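Local structure of polyphosphate kinase (Porphyromonas gingivalis, 2O8R) at residues A[349-354]-A[592-597]; A[372-377]-A[496-501]; A[382-387]-A[465-470]; A[437-442]-A[613-618]; A[508-511]-A[515-518]. The protein probably catalyses the reversible transfer of the terminal phosphate of ATP to a growing long-chain polyphosphate, with magnesium as cofactor. The protein carries 3 engineered substitutions. One frame throughout, in Å; residues are numbered along the deposited sequence.

Overall arrangement
Two phospholipase D-like halves meet in this kinase, and the five contacts sample the halves and the seam between them. Interactions 2 and 3 lie in the first half, their centres about 19 Å apart, where strand 370-377 and helix 385-395 follow each other; Leu375 packs on Ile386 and Phe466. Interactions 1 and 4, centres about 18 Å apart, join the two halves and reach one sulfate ion at the predicted active site. Interaction 5 belongs to the second half, its centre about 12 Å from that of interaction 4, and reaches the same sheet. Along the chain, the segments of interaction 4 alternate with those of 1, 2 and 3, so segments far apart in sequence interlock.

Interaction 1 of 5, residues A[349-354]-A[592-597]; sequences VPYYTY and DMYLEH. With SO4 (sulfate ion), chain F.
Tyr594 meets Pro350 and Tyr351 in two ways, one partner over its ring and the other at its rim. The pyrrolidine of Pro350 lies over one face of the phenol: its CG stands 3.7 Å from the ring centroid, 19° off the normal, a CH-pi contact. CB of Pro350 rests toward the hydroxyl end of the same ring. Tyr351 takes the edge. Its ring and that of Tyr594 form an offset edge-to-face pair with planes at 78°, in which the Tyr594 edge is directed at the Tyr351 face and CE2 of Tyr594 comes 3.9 Å from CE1 of Tyr351. With CG beside its backbone N (chi1 -57°), the Tyr594 ring reaches across to the proline. A water adds a polar link, lying 2.8 Å from Tyr351 OH and donating to Glu596 OE2 at 3.1 Å; that carboxylate also pairs with Lys542. NE2 of His597, a predicted ATP-binding residue, donates to O1 of a sulfate ion, probably from the crystallisation liquor. The contact joins the loop between strand 345-349 and helix 355-365 to the segment at strand 595-596, which pairs in parallel with strand 474-481, while helix 678-691 packs on Tyr351 through Gln679 and Ile682.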
# COMPACT_ATOMS: atom_id res chain seq x y z
N VAL A 349 25.69 5.10 2.14
CA VAL A 349 24.49 5.48 1.43
C VAL A 349 23.78 6.65 2.02
O VAL A 349 23.72 6.80 3.24
CB VAL A 349 23.40 4.39 1.35
CG1 VAL A 349 23.86 3.21 0.55
CG2 VAL A 349 22.89 4.00 2.77
N PRO A 350 23.54 7.60 1.14
CA PRO A 350 22.68 8.10 0.10
C PRO A 350 23.72 8.36 -1.00
O PRO A 350 23.43 8.17 -2.18
CB PRO A 350 22.12 9.40 0.67
CG PRO A 350 22.75 9.54 2.03
CD PRO A 350 24.00 8.74 1.94
N TYR A 351 24.94 8.73 -0.57
CA TYR A 351 26.10 9.07 -1.41
C TYR A 351 26.41 8.02 -2.49
O TYR A 351 26.66 8.37 -3.63
CB TYR A 351 27.34 9.30 -0.53
CG TYR A 351 27.12 10.16 0.71
CD1 TYR A 351 26.76 11.49 0.59
CD2 TYR A 351 27.28 9.64 1.99
CE1 TYR A 351 26.55 12.29 1.70
CE2 TYR A 351 27.06 10.43 3.11
CZ TYR A 351 26.70 11.76 2.96
OH TYR A 351 26.49 12.58 4.06
N TYR A 352 26.39 6.75 -2.11
CA TYR A 352 26.45 5.65 -3.06
C TYR A 352 25.05 5.09 -3.22
O TYR A 352 24.19 5.38 -2.38
CB TYR A 352 27.36 4.55 -2.55
CG TYR A 352 28.84 4.87 -2.60
CD1 TYR A 352 29.61 4.45 -3.67
CD2 TYR A 352 29.46 5.58 -1.58
CE1 TYR A 352 30.96 4.72 -3.74
CE2 TYR A 352 30.81 5.87 -1.63
CZ TYR A 352 31.56 5.44 -2.72
OH TYR A 352 32.91 5.71 -2.77
N THR A 353 24.82 4.30 -4.27
CA THR A 353 23.53 3.62 -4.47
C THR A 353 23.26 2.61 -3.40
O THR A 353 24.15 2.19 -2.67
CB THR A 353 23.42 2.83 -5.81
OG1 THR A 353 24.72 2.55 -6.34
CG2 THR A 353 22.56 3.58 -6.84
N TYR A 354 22.00 2.20 -3.34
CA TYR A 354 21.58 1.09 -2.53
C TYR A 354 21.71 -0.22 -3.31
O TYR A 354 21.61 -1.31 -2.75
CB TYR A 354 20.12 1.30 -2.12
CG TYR A 354 19.94 2.25 -0.95
CD1 TYR A 354 19.90 3.62 -1.14
CD2 TYR A 354 19.78 1.76 0.34
CE1 TYR A 354 19.71 4.50 -0.07
CE2 TYR A 354 19.60 2.62 1.42
CZ TYR A 354 19.56 3.99 1.21
OH TYR A 354 19.37 4.83 2.29
N ASP A 592 20.65 17.22 9.81
CA ASP A 592 20.61 17.82 8.49
C ASP A 592 19.53 17.04 7.72
O ASP A 592 18.75 16.29 8.33
CB ASP A 592 21.98 17.67 7.84
CG ASP A 592 22.28 18.73 6.76
OD1 ASP A 592 21.37 19.49 6.35
OD2 ASP A 592 23.44 18.78 6.29
N MSE A 593 19.48 17.19 6.40
CA MSE A 593 18.46 16.53 5.58
C MSE A 593 18.44 15.00 5.66
O MSE A 593 17.37 14.39 5.70
CB MSE A 593 18.60 16.96 4.13
CG MSE A 593 17.37 16.65 3.32
SE MSE A 593 17.54 17.13 1.45
CE MSE A 593 15.66 17.57 1.13
N TYR A 594 19.62 14.38 5.67
CA TYR A 594 19.72 12.94 5.81
C TYR A 594 19.71 12.60 7.28
O TYR A 594 20.25 13.33 8.09
CB TYR A 594 21.02 12.38 5.20
CG TYR A 594 21.24 12.68 3.74
CD1 TYR A 594 20.17 12.79 2.86
CD2 TYR A 594 22.52 12.83 3.24
CE1 TYR A 594 20.38 13.06 1.54
CE2 TYR A 594 22.73 13.09 1.93
CZ TYR A 594 21.67 13.21 1.08
OH TYR A 594 21.90 13.49 -0.25
N LEU A 595 19.09 11.48 7.62
CA LEU A 595 19.09 11.05 9.00
C LEU A 595 20.42 10.38 9.29
O LEU A 595 20.79 9.37 8.67
CB LEU A 595 17.88 10.16 9.29
CG LEU A 595 17.60 9.73 10.73
CD1 LEU A 595 16.13 9.86 11.10
CD2 LEU A 595 18.05 8.32 10.90
N GLU A 596 21.17 10.98 10.21
CA GLU A 596 22.51 10.53 10.58
C GLU A 596 22.42 9.25 11.40
O GLU A 596 22.34 9.28 12.62
CB GLU A 596 23.23 11.62 11.35
CG GLU A 596 23.64 12.80 10.50
CD GLU A 596 24.76 12.47 9.52
OE1 GLU A 596 25.60 11.60 9.82
OE2 GLU A 596 24.81 13.09 8.45
N HIS A 597 22.46 8.12 10.71
CA HIS A 597 22.01 6.91 11.33
C HIS A 597 23.15 5.96 11.58
O HIS A 597 22.98 4.97 12.28
CB HIS A 597 20.93 6.26 10.46
CG HIS A 597 20.26 5.09 11.10
ND1 HIS A 597 20.63 3.79 10.85
CD2 HIS A 597 19.25 5.03 12.00
CE1 HIS A 597 19.87 2.98 11.56
NE2 HIS A 597 19.02 3.71 12.27
S SO4 F . 17.10 1.13 13.72
O1 SO4 F . 16.88 2.25 12.82
O2 SO4 F . 16.61 1.48 15.06
O3 SO4 F . 16.38 -0.04 13.22
O4 SO4 F . 18.52 0.78 13.73
O HOH W 1 26.47 11.34 6.57

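Interaction 2 of 5, residues A[372-377]-A[496-501]; sequences EIRLTQ and ILDGDP
Arg374 sets off with CG beside its backbone N (chi1 -52°) and then bends at chi3 (73°), which turns its guanidinium toward Asp498; there the carboxyl carbon stands anti to the backbone N. The two side chains cross at about a right angle. NH2 of Arg374 comes 3.7 Å from CB of Asp498, which lies at the guanidinium edge, near its plane. The same nitrogen is 3.8 Å from OD2 of Asp498, a long salt bridge whose two planes differ by 38°. A shorter ionic bond lies within the strand, from NH1 of Arg374 to OE2 of Glu372 at 3.1 Å, meeting the oxygen from above its carboxylate plane. One arginine thus spans two acids, which would probably ease the repulsion between them. Asp498 has a firmer partner outside in Arg428, and Arg374 NH2 also makes a weak bond to Phe494 O. Gly499, with positive phi, ends the helix as the C-prime residue of a Schellman motif. The contact joins strand 370-377, set between strands 399-404 and 442-447, to the C-terminal end of helix 484-497, with Phe403 of strand 399-404 packed against Leu497 and Asp498.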
# COMPACT_ATOMS: atom_id res chain seq x y z
N GLU A 372 24.24 -21.32 0.02
CA GLU A 372 23.19 -20.63 0.75
C GLU A 372 23.30 -19.13 0.95
O GLU A 372 24.39 -18.55 0.89
CB GLU A 372 22.87 -21.35 2.06
CG GLU A 372 23.93 -21.36 3.11
CD GLU A 372 23.40 -21.84 4.46
OE1 GLU A 372 24.20 -22.32 5.29
OE2 GLU A 372 22.17 -21.73 4.69
N ILE A 373 22.15 -18.50 1.14
CA ILE A 373 22.03 -17.08 1.44
C ILE A 373 21.23 -16.92 2.72
O ILE A 373 20.19 -17.56 2.90
CB ILE A 373 21.31 -16.33 0.34
CG1 ILE A 373 21.97 -16.60 -1.01
CG2 ILE A 373 21.27 -14.86 0.63
CD1 ILE A 373 21.19 -16.06 -2.20
N ARG A 374 21.73 -16.10 3.63
CA ARG A 374 21.09 -15.89 4.93
C ARG A 374 21.14 -14.42 5.26
O ARG A 374 22.20 -13.80 5.14
CB ARG A 374 21.81 -16.69 6.01
CG ARG A 374 21.99 -18.15 5.64
CD ARG A 374 23.03 -18.83 6.50
NE ARG A 374 22.58 -19.08 7.87
CZ ARG A 374 21.62 -19.93 8.22
NH1 ARG A 374 20.95 -20.61 7.30
NH2 ARG A 374 21.32 -20.09 9.50
N LEU A 375 20.00 -13.85 5.64
CA LEU A 375 19.98 -12.44 6.04
C LEU A 375 18.97 -12.06 7.13
O LEU A 375 18.01 -12.79 7.44
CB LEU A 375 19.84 -11.52 4.82
CG LEU A 375 18.46 -10.96 4.46
CD1 LEU A 375 18.62 -9.79 3.50
CD2 LEU A 375 17.62 -12.04 3.86
N THR A 376 19.20 -10.91 7.73
CA THR A 376 18.28 -10.39 8.71
C THR A 376 17.38 -9.37 8.02
O THR A 376 17.75 -8.82 6.99
CB THR A 376 19.03 -9.80 9.90
OG1 THR A 376 20.02 -8.87 9.44
CG2 THR A 376 19.75 -10.90 10.67
N GLN A 377 16.18 -9.16 8.56
CA GLN A 377 15.19 -8.21 8.03
C GLN A 377 14.33 -7.70 9.19
O GLN A 377 13.89 -8.50 10.02
CB GLN A 377 14.30 -8.91 7.01
CG GLN A 377 14.67 -8.69 5.55
CD GLN A 377 13.80 -7.65 4.85
OE1 GLN A 377 13.80 -7.55 3.62
NE2 GLN A 377 13.04 -6.89 5.63
N ILE A 496 23.72 -20.11 15.28
CA ILE A 496 23.25 -19.82 16.63
C ILE A 496 21.81 -19.27 16.61
O ILE A 496 20.96 -19.75 17.34
CB ILE A 496 24.21 -18.89 17.39
CG1 ILE A 496 25.55 -19.60 17.64
CG2 ILE A 496 23.60 -18.42 18.71
CD1 ILE A 496 26.58 -18.77 18.40
N LEU A 497 21.53 -18.30 15.74
CA LEU A 497 20.16 -17.79 15.60
C LEU A 497 19.17 -18.87 15.09
O LEU A 497 17.98 -18.84 15.41
CB LEU A 497 20.11 -16.54 14.71
CG LEU A 497 20.89 -15.34 15.25
CD1 LEU A 497 20.88 -14.19 14.27
CD2 LEU A 497 20.35 -14.91 16.61
N ASP A 498 19.68 -19.82 14.31
CA ASP A 498 18.88 -20.93 13.81
C ASP A 498 18.88 -22.12 14.77
O ASP A 498 18.52 -23.23 14.38
CB ASP A 498 19.37 -21.36 12.43
CG ASP A 498 18.29 -22.06 11.61
OD1 ASP A 498 17.11 -22.08 12.04
OD2 ASP A 498 18.62 -22.58 10.52
N GLY A 499 19.33 -21.91 16.01
CA GLY A 499 19.26 -22.95 17.05
C GLY A 499 20.20 -24.15 16.97
O GLY A 499 20.05 -25.10 17.74
N ASP A 500 21.16 -24.12 16.06
CA ASP A 500 22.13 -25.20 15.91
C ASP A 500 23.26 -25.12 16.92
O ASP A 500 23.59 -24.02 17.38
CB ASP A 500 22.68 -25.19 14.49
CG ASP A 500 21.66 -25.62 13.48
OD1 ASP A 500 20.68 -26.28 13.90
OD2 ASP A 500 21.80 -25.29 12.28
N PRO A 501 23.84 -26.27 17.30
CA PRO A 501 24.99 -26.22 18.21
C PRO A 501 26.20 -25.57 17.55
O PRO A 501 26.54 -25.92 16.42
CB PRO A 501 25.26 -27.70 18.52
CG PRO A 501 24.63 -28.46 17.40
CD PRO A 501 23.46 -27.64 16.93

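Interaction 3 of 5, residues A[382-387]-A[465-470]; sequences ENSSII and NFNETT. With SO4 (sulfate ion), chain G.
The N-terminal end of helix 385-395 packs through Ser384 and Ile386 against Asn467 and Phe466, in the loop that links strands 457-462 and 474-481 of the first phospholipase D-like half. Ser384 is the N-cap residue. Its hydroxyl lies between the backbone N and the carbonyl carbon (chi1 53°), and OG accepts a weak but nearly straight bond from Ile387 N, 3.5 Å long. With OG given to the cap, the methylene is what chiefly meets the loop: CB of Ser384 sits 3.5 Å from OD1 of Asn467 and 3.9 Å from ND2 of Asn467. Two residues on, the end of Ile386 supplies the apolar part, as CD1 touches CB of Phe466 at 3.7 Å. The Phe466 ring itself leads away, and Val357 of helix 355-365 packs against both Ile386 and Phe466. Within the loop, Thr469 OG1 donates a weak bond to Asn467 O. Thr470 OG1 approaches a sulfate oxygen, O3, at 2.8 Å. This sulfate, probably from the crystallisation liquor, accepts from the backbone N of Ala471 and Arg472. Across the dimer interface, Asn383 O bonds to Asn383 ND2 of the second subunit. Arg379, predicted to belong to a magnesium site, lies about 8 Å from Asn467, side chain to side chain. Chemically the contact consists of van der Waals packing, apolar at Ile386 and Phe466 and a methylene against an amide at Ser384 and Asn467, so it probably depends more on fit than on directional bonds.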
# COMPACT_ATOMS: atom_id res chain seq x y z
N GLU A 382 6.23 -5.89 3.13
CA GLU A 382 6.18 -5.32 1.80
C GLU A 382 6.98 -6.19 0.87
O GLU A 382 7.92 -6.87 1.28
CB GLU A 382 6.80 -3.92 1.79
CG GLU A 382 6.02 -2.86 2.53
CD GLU A 382 5.00 -2.17 1.65
OE1 GLU A 382 5.42 -1.41 0.75
OE2 GLU A 382 3.79 -2.39 1.86
N ASN A 383 6.58 -6.18 -0.39
CA ASN A 383 7.36 -6.72 -1.48
C ASN A 383 8.61 -5.88 -1.68
O ASN A 383 8.54 -4.67 -1.50
CB ASN A 383 6.54 -6.67 -2.76
CG ASN A 383 5.98 -8.00 -3.12
OD1 ASN A 383 6.73 -8.93 -3.39
ND2 ASN A 383 4.65 -8.10 -3.13
N SER A 384 9.72 -6.51 -2.05
CA SER A 384 10.94 -5.78 -2.42
C SER A 384 11.85 -6.57 -3.37
O SER A 384 11.82 -7.80 -3.39
CB SER A 384 11.73 -5.37 -1.17
OG SER A 384 11.98 -6.48 -0.31
N SER A 385 12.65 -5.83 -4.13
CA SER A 385 13.77 -6.35 -4.93
C SER A 385 14.57 -7.43 -4.24
O SER A 385 14.85 -8.49 -4.80
CB SER A 385 14.72 -5.20 -5.22
OG SER A 385 14.04 -4.18 -5.92
N ILE A 386 14.94 -7.15 -3.00
CA ILE A 386 15.62 -8.11 -2.17
C ILE A 386 14.81 -9.40 -2.02
O ILE A 386 15.34 -10.48 -2.34
CB ILE A 386 16.05 -7.48 -0.84
CG1 ILE A 386 17.27 -6.59 -1.11
CG2 ILE A 386 16.40 -8.54 0.19
CD1 ILE A 386 17.77 -5.85 0.07
N ILE A 387 13.53 -9.29 -1.62
CA ILE A 387 12.66 -10.48 -1.55
C ILE A 387 12.66 -11.22 -2.90
O ILE A 387 12.79 -12.44 -2.96
CB ILE A 387 11.19 -10.15 -1.18
CG1 ILE A 387 11.07 -9.41 0.17
CG2 ILE A 387 10.36 -11.42 -1.18
CD1 ILE A 387 11.74 -10.08 1.33
N ASN A 465 19.20 -0.91 7.71
CA ASN A 465 18.56 -1.91 6.85
C ASN A 465 18.97 -1.76 5.39
O ASN A 465 19.32 -0.67 4.95
CB ASN A 465 17.04 -1.84 7.00
CG ASN A 465 16.58 -2.09 8.44
OD1 ASN A 465 17.02 -1.43 9.38
ND2 ASN A 465 15.67 -3.04 8.61
N PHE A 466 18.94 -2.87 4.64
CA PHE A 466 19.37 -2.87 3.23
C PHE A 466 18.25 -2.32 2.35
O PHE A 466 18.49 -1.69 1.31
CB PHE A 466 19.71 -4.28 2.74
CG PHE A 466 20.79 -4.97 3.53
CD1 PHE A 466 22.10 -4.48 3.54
CD2 PHE A 466 20.51 -6.15 4.23
CE1 PHE A 466 23.09 -5.13 4.26
CE2 PHE A 466 21.51 -6.81 4.95
CZ PHE A 466 22.80 -6.30 4.96
N ASN A 467 17.03 -2.60 2.78
CA ASN A 467 15.83 -2.19 2.08
C ASN A 467 15.49 -0.73 2.36
O ASN A 467 15.06 -0.39 3.47
CB ASN A 467 14.68 -3.09 2.54
CG ASN A 467 13.53 -3.10 1.56
OD1 ASN A 467 13.72 -2.95 0.35
ND2 ASN A 467 12.31 -3.28 2.08
N GLU A 468 15.70 0.14 1.37
CA GLU A 468 15.29 1.55 1.47
C GLU A 468 13.78 1.71 1.29
O GLU A 468 13.26 1.55 0.17
CB GLU A 468 16.04 2.40 0.44
CG GLU A 468 15.51 3.81 0.30
CD GLU A 468 16.29 4.63 -0.71
OE1 GLU A 468 16.71 4.07 -1.74
OE2 GLU A 468 16.47 5.84 -0.48
N THR A 469 13.06 2.02 2.37
CA THR A 469 11.59 2.07 2.35
C THR A 469 11.00 3.21 3.16
O THR A 469 9.97 3.04 3.82
CB THR A 469 10.97 0.78 2.88
OG1 THR A 469 11.81 0.26 3.92
CG2 THR A 469 10.81 -0.24 1.76
N THR A 470 11.65 4.36 3.11
CA THR A 470 11.24 5.51 3.90
C THR A 470 11.33 6.78 3.05
O THR A 470 12.10 6.84 2.09
CB THR A 470 12.07 5.58 5.21
OG1 THR A 470 12.11 6.93 5.68
CG2 THR A 470 13.50 5.08 5.00
S SO4 G . 9.14 8.09 6.25
O1 SO4 G . 8.78 7.35 5.04
O2 SO4 G . 7.93 8.64 6.84
O3 SO4 G . 9.79 7.20 7.20
O4 SO4 G . 10.06 9.17 5.92

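Interaction 4 of 5, residues A[437-442]-A[613-618]; sequences KVHAKT and ISSADW. With SO4 (sulfate ion), chain F.
The imidazole of His439 turns its edge to Ser615 of the facing segment and to a sulfate ion, while Lys441 lies on one face. The carbonyl of Ser615 approaches near the ring plane, its O 3.0 Å from CE1 of His439. Elsewhere on the edge, NE2 of His439 makes a weak bond to sulfate O3 at 3.2 Å. Over the ring, CE of Lys441 stands 3.8 Å above the plane, offset toward the rim. The lysine chain bends at chi2 (-81°) and thereafter runs extended, carrying NZ to sulfate O3 in a second weak bond, 3.3 Å long. Lower down, CG of Lys441 packs against CB of Ser615 at 3.9 Å. Second-shell bonds fix these groups: Glu628 OE1 holds both His439 ND1 and Ser615 OG, Ser615 OG is also bonded to the backbone N of Thr629, and Asn465 OD1 receives Lys441 NZ. Within segment 613-618 an ST turn follows strand 610-614, Ser614 OG accepting from Ala616 N. The sulfate, bound also by His597 and Arg599, probably marks a place for phosphate. His439 and Lys441, two residues apart, form the histidine-x-lysine pair of the phospholipase D fold, and His439 is the predicted phosphohistidine intermediate at the seam between the halves.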
# COMPACT_ATOMS: atom_id res chain seq x y z
N LYS A 437 15.43 -10.03 20.51
CA LYS A 437 15.01 -9.69 19.16
C LYS A 437 16.26 -9.31 18.38
O LYS A 437 17.12 -8.60 18.89
CB LYS A 437 13.92 -8.61 19.15
CG LYS A 437 14.24 -7.32 19.90
CD LYS A 437 12.95 -6.58 20.30
CE LYS A 437 13.15 -5.06 20.43
NZ LYS A 437 13.95 -4.64 21.62
N VAL A 438 16.39 -9.83 17.16
CA VAL A 438 17.63 -9.67 16.40
C VAL A 438 17.64 -8.33 15.67
O VAL A 438 16.98 -8.14 14.65
CB VAL A 438 17.86 -10.84 15.41
CG1 VAL A 438 19.12 -10.62 14.57
CG2 VAL A 438 17.96 -12.15 16.17
N HIS A 439 18.42 -7.41 16.21
CA HIS A 439 18.51 -6.09 15.62
C HIS A 439 19.66 -6.04 14.61
O HIS A 439 19.74 -5.12 13.81
CB HIS A 439 18.67 -5.04 16.72
CG HIS A 439 18.58 -3.63 16.22
ND1 HIS A 439 19.68 -2.84 16.03
CD2 HIS A 439 17.51 -2.89 15.87
CE1 HIS A 439 19.30 -1.65 15.59
NE2 HIS A 439 17.98 -1.66 15.48
N ALA A 440 20.54 -7.05 14.66
CA ALA A 440 21.68 -7.17 13.74
C ALA A 440 21.31 -6.97 12.27
O ALA A 440 20.26 -7.41 11.82
CB ALA A 440 22.33 -8.52 13.93
N LYS A 441 22.19 -6.30 11.53
CA LYS A 441 21.92 -5.98 10.13
C LYS A 441 22.96 -6.65 9.23
O LYS A 441 23.86 -5.99 8.71
CB LYS A 441 21.93 -4.46 9.91
CG LYS A 441 21.29 -3.61 11.02
CD LYS A 441 19.79 -3.57 10.86
CE LYS A 441 19.14 -2.60 11.82
NZ LYS A 441 17.67 -2.70 11.72
N THR A 442 22.84 -7.97 9.05
CA THR A 442 23.82 -8.74 8.30
C THR A 442 23.20 -9.60 7.20
O THR A 442 22.08 -10.08 7.34
CB THR A 442 24.61 -9.69 9.22
OG1 THR A 442 23.71 -10.63 9.80
CG2 THR A 442 25.30 -8.92 10.35
N ILE A 613 32.07 -0.70 12.99
CA ILE A 613 30.78 -0.36 12.41
C ILE A 613 29.73 -1.16 13.19
O ILE A 613 29.88 -2.38 13.34
CB ILE A 613 30.77 -0.75 10.90
CG1 ILE A 613 31.29 0.41 10.07
CG2 ILE A 613 29.40 -1.17 10.39
CD1 ILE A 613 31.53 0.02 8.64
N SER A 614 28.70 -0.49 13.71
CA SER A 614 27.70 -1.21 14.51
C SER A 614 26.24 -1.10 14.12
O SER A 614 25.81 -0.16 13.45
CB SER A 614 27.84 -0.88 15.99
OG SER A 614 27.08 -1.82 16.75
N SER A 615 25.47 -2.10 14.56
CA SER A 615 24.02 -2.08 14.48
C SER A 615 23.41 -1.46 15.72
O SER A 615 22.26 -1.04 15.71
CB SER A 615 23.48 -3.51 14.30
OG SER A 615 23.63 -4.24 15.50
N ALA A 616 24.19 -1.39 16.80
CA ALA A 616 23.68 -0.91 18.08
C ALA A 616 24.07 0.53 18.41
O ALA A 616 25.19 0.96 18.13
CB ALA A 616 24.15 -1.82 19.20
N ASP A 617 23.12 1.26 18.99
CA ASP A 617 23.42 2.44 19.81
C ASP A 617 23.69 1.91 21.20
O ASP A 617 23.44 0.75 21.48
CB ASP A 617 22.22 3.36 19.89
CG ASP A 617 21.66 3.70 18.55
OD1 ASP A 617 22.43 4.15 17.68
OD2 ASP A 617 20.44 3.51 18.36
N TRP A 618 24.18 2.76 22.10
CA TRP A 618 24.43 2.31 23.46
C TRP A 618 23.28 2.74 24.37
O TRP A 618 23.41 3.68 25.17
CB TRP A 618 25.76 2.83 23.98
CG TRP A 618 26.95 2.33 23.23
CD1 TRP A 618 27.00 1.27 22.37
CD2 TRP A 618 28.28 2.85 23.31
NE1 TRP A 618 28.27 1.11 21.89
CE2 TRP A 618 29.08 2.07 22.45
CE3 TRP A 618 28.87 3.90 24.01
CZ2 TRP A 618 30.44 2.30 22.29
CZ3 TRP A 618 30.23 4.13 23.84
CH2 TRP A 618 31.00 3.34 22.99
S SO4 F . 17.10 1.13 13.72
O1 SO4 F . 16.88 2.25 12.82
O2 SO4 F . 16.61 1.48 15.06
O3 SO4 F . 16.38 -0.04 13.22
O4 SO4 F . 18.52 0.78 13.73

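Interaction 5 of 5, residues A[508-511]-A[515-518]; sequences RLLV and NMGE
Polar bonds from Asn515 to Leu509 and Val511 come first in this short contact. The carboxamide acts with both of its ends: ND2 donates to Leu509 O at 2.8 Å, and OD1 accepts from Val511 N at 2.7 Å. Each bond lies in the plane of the carbonyl that accepts it, although Leu509 O is tilted by 21° from the amide plane of Asn515. The first torsion, with CG between the backbone N and the carbonyl carbon (chi1 54°), folds the amide back over its own turn to make this double grip, which binds the backbone on both sides of Leu510 and fixes the rotation of the amide group.

Backbone bonds form a second group. Met516 N donates to Val511 O at 3.2 Å, a bond between residues five apart, as in a pi-turn, and Asn515 N gives the same oxygen a weaker bond. This turn carries the chain from strand 510-511, outermost in this chain's nine-stranded sheet and paired with strand 629-632, straight into helix 516-532, in the second phospholipase D-like half.

Apolar packing makes up the third kind. CB of Leu510 lies 4.1 Å from CG of Met516, a selenomethionine, while CD2 of Leu510 rests 3.9 Å from ND2 of Asn515. The Val511 side chain, which leaves the backbone on the far side from 515-518, packs on Phe506, Ile627 and Leu493 of helix 484-497.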
# COMPACT_ATOMS: atom_id res chain seq x y z
N ARG A 508 36.53 -11.98 15.12
CA ARG A 508 36.67 -10.54 14.96
C ARG A 508 35.36 -9.85 15.25
O ARG A 508 35.34 -8.69 15.66
CB ARG A 508 37.10 -10.19 13.54
CG ARG A 508 38.29 -10.96 13.01
CD ARG A 508 39.58 -10.39 13.52
NE ARG A 508 40.69 -10.70 12.63
CZ ARG A 508 41.84 -10.04 12.62
NH1 ARG A 508 42.03 -9.02 13.45
NH2 ARG A 508 42.80 -10.39 11.77
N LEU A 509 34.26 -10.57 15.03
CA LEU A 509 32.92 -10.02 15.18
C LEU A 509 32.55 -9.76 16.63
O LEU A 509 32.98 -10.48 17.52
CB LEU A 509 31.92 -10.99 14.56
CG LEU A 509 30.51 -10.49 14.27
CD1 LEU A 509 30.61 -9.30 13.33
CD2 LEU A 509 29.64 -11.62 13.70
N LEU A 510 31.74 -8.74 16.87
CA LEU A 510 31.21 -8.49 18.21
C LEU A 510 29.71 -8.66 18.24
O LEU A 510 28.99 -7.91 17.59
CB LEU A 510 31.53 -7.08 18.65
CG LEU A 510 32.99 -6.68 18.67
CD1 LEU A 510 33.08 -5.32 19.34
CD2 LEU A 510 33.77 -7.71 19.44
N VAL A 511 29.24 -9.63 19.02
CA VAL A 511 27.81 -9.88 19.18
C VAL A 511 27.33 -9.58 20.61
O VAL A 511 28.00 -9.91 21.58
CB VAL A 511 27.43 -11.31 18.78
CG1 VAL A 511 25.92 -11.47 18.71
CG2 VAL A 511 28.06 -11.66 17.42
N ASN A 515 30.25 -11.37 23.28
CA ASN A 515 31.55 -10.74 23.53
C ASN A 515 31.55 -9.22 23.53
O ASN A 515 32.58 -8.61 23.83
CB ASN A 515 32.58 -11.24 22.53
CG ASN A 515 32.13 -11.07 21.10
OD1 ASN A 515 31.05 -10.56 20.83
ND2 ASN A 515 32.96 -11.50 20.16
N MSE A 516 30.42 -8.61 23.20
CA MSE A 516 30.40 -7.16 22.94
C MSE A 516 30.62 -6.25 24.14
O MSE A 516 31.32 -5.23 24.04
CB MSE A 516 29.15 -6.75 22.19
CG MSE A 516 29.27 -5.34 21.62
SE MSE A 516 27.65 -4.70 20.75
CE MSE A 516 26.50 -4.45 22.31
N GLY A 517 30.01 -6.60 25.27
CA GLY A 517 30.16 -5.80 26.49
C GLY A 517 31.62 -5.73 26.89
O GLY A 517 32.15 -4.64 27.09
N GLU A 518 32.26 -6.89 26.99
CA GLU A 518 33.67 -6.98 27.35
C GLU A 518 34.50 -6.16 26.40
O GLU A 518 35.33 -5.35 26.84
CB GLU A 518 34.16 -8.43 27.31
CG GLU A 518 34.22 -9.11 28.66
CD GLU A 518 35.32 -10.17 28.73
OE1 GLU A 518 35.97 -10.42 27.69
OE2 GLU A 518 35.53 -10.74 29.82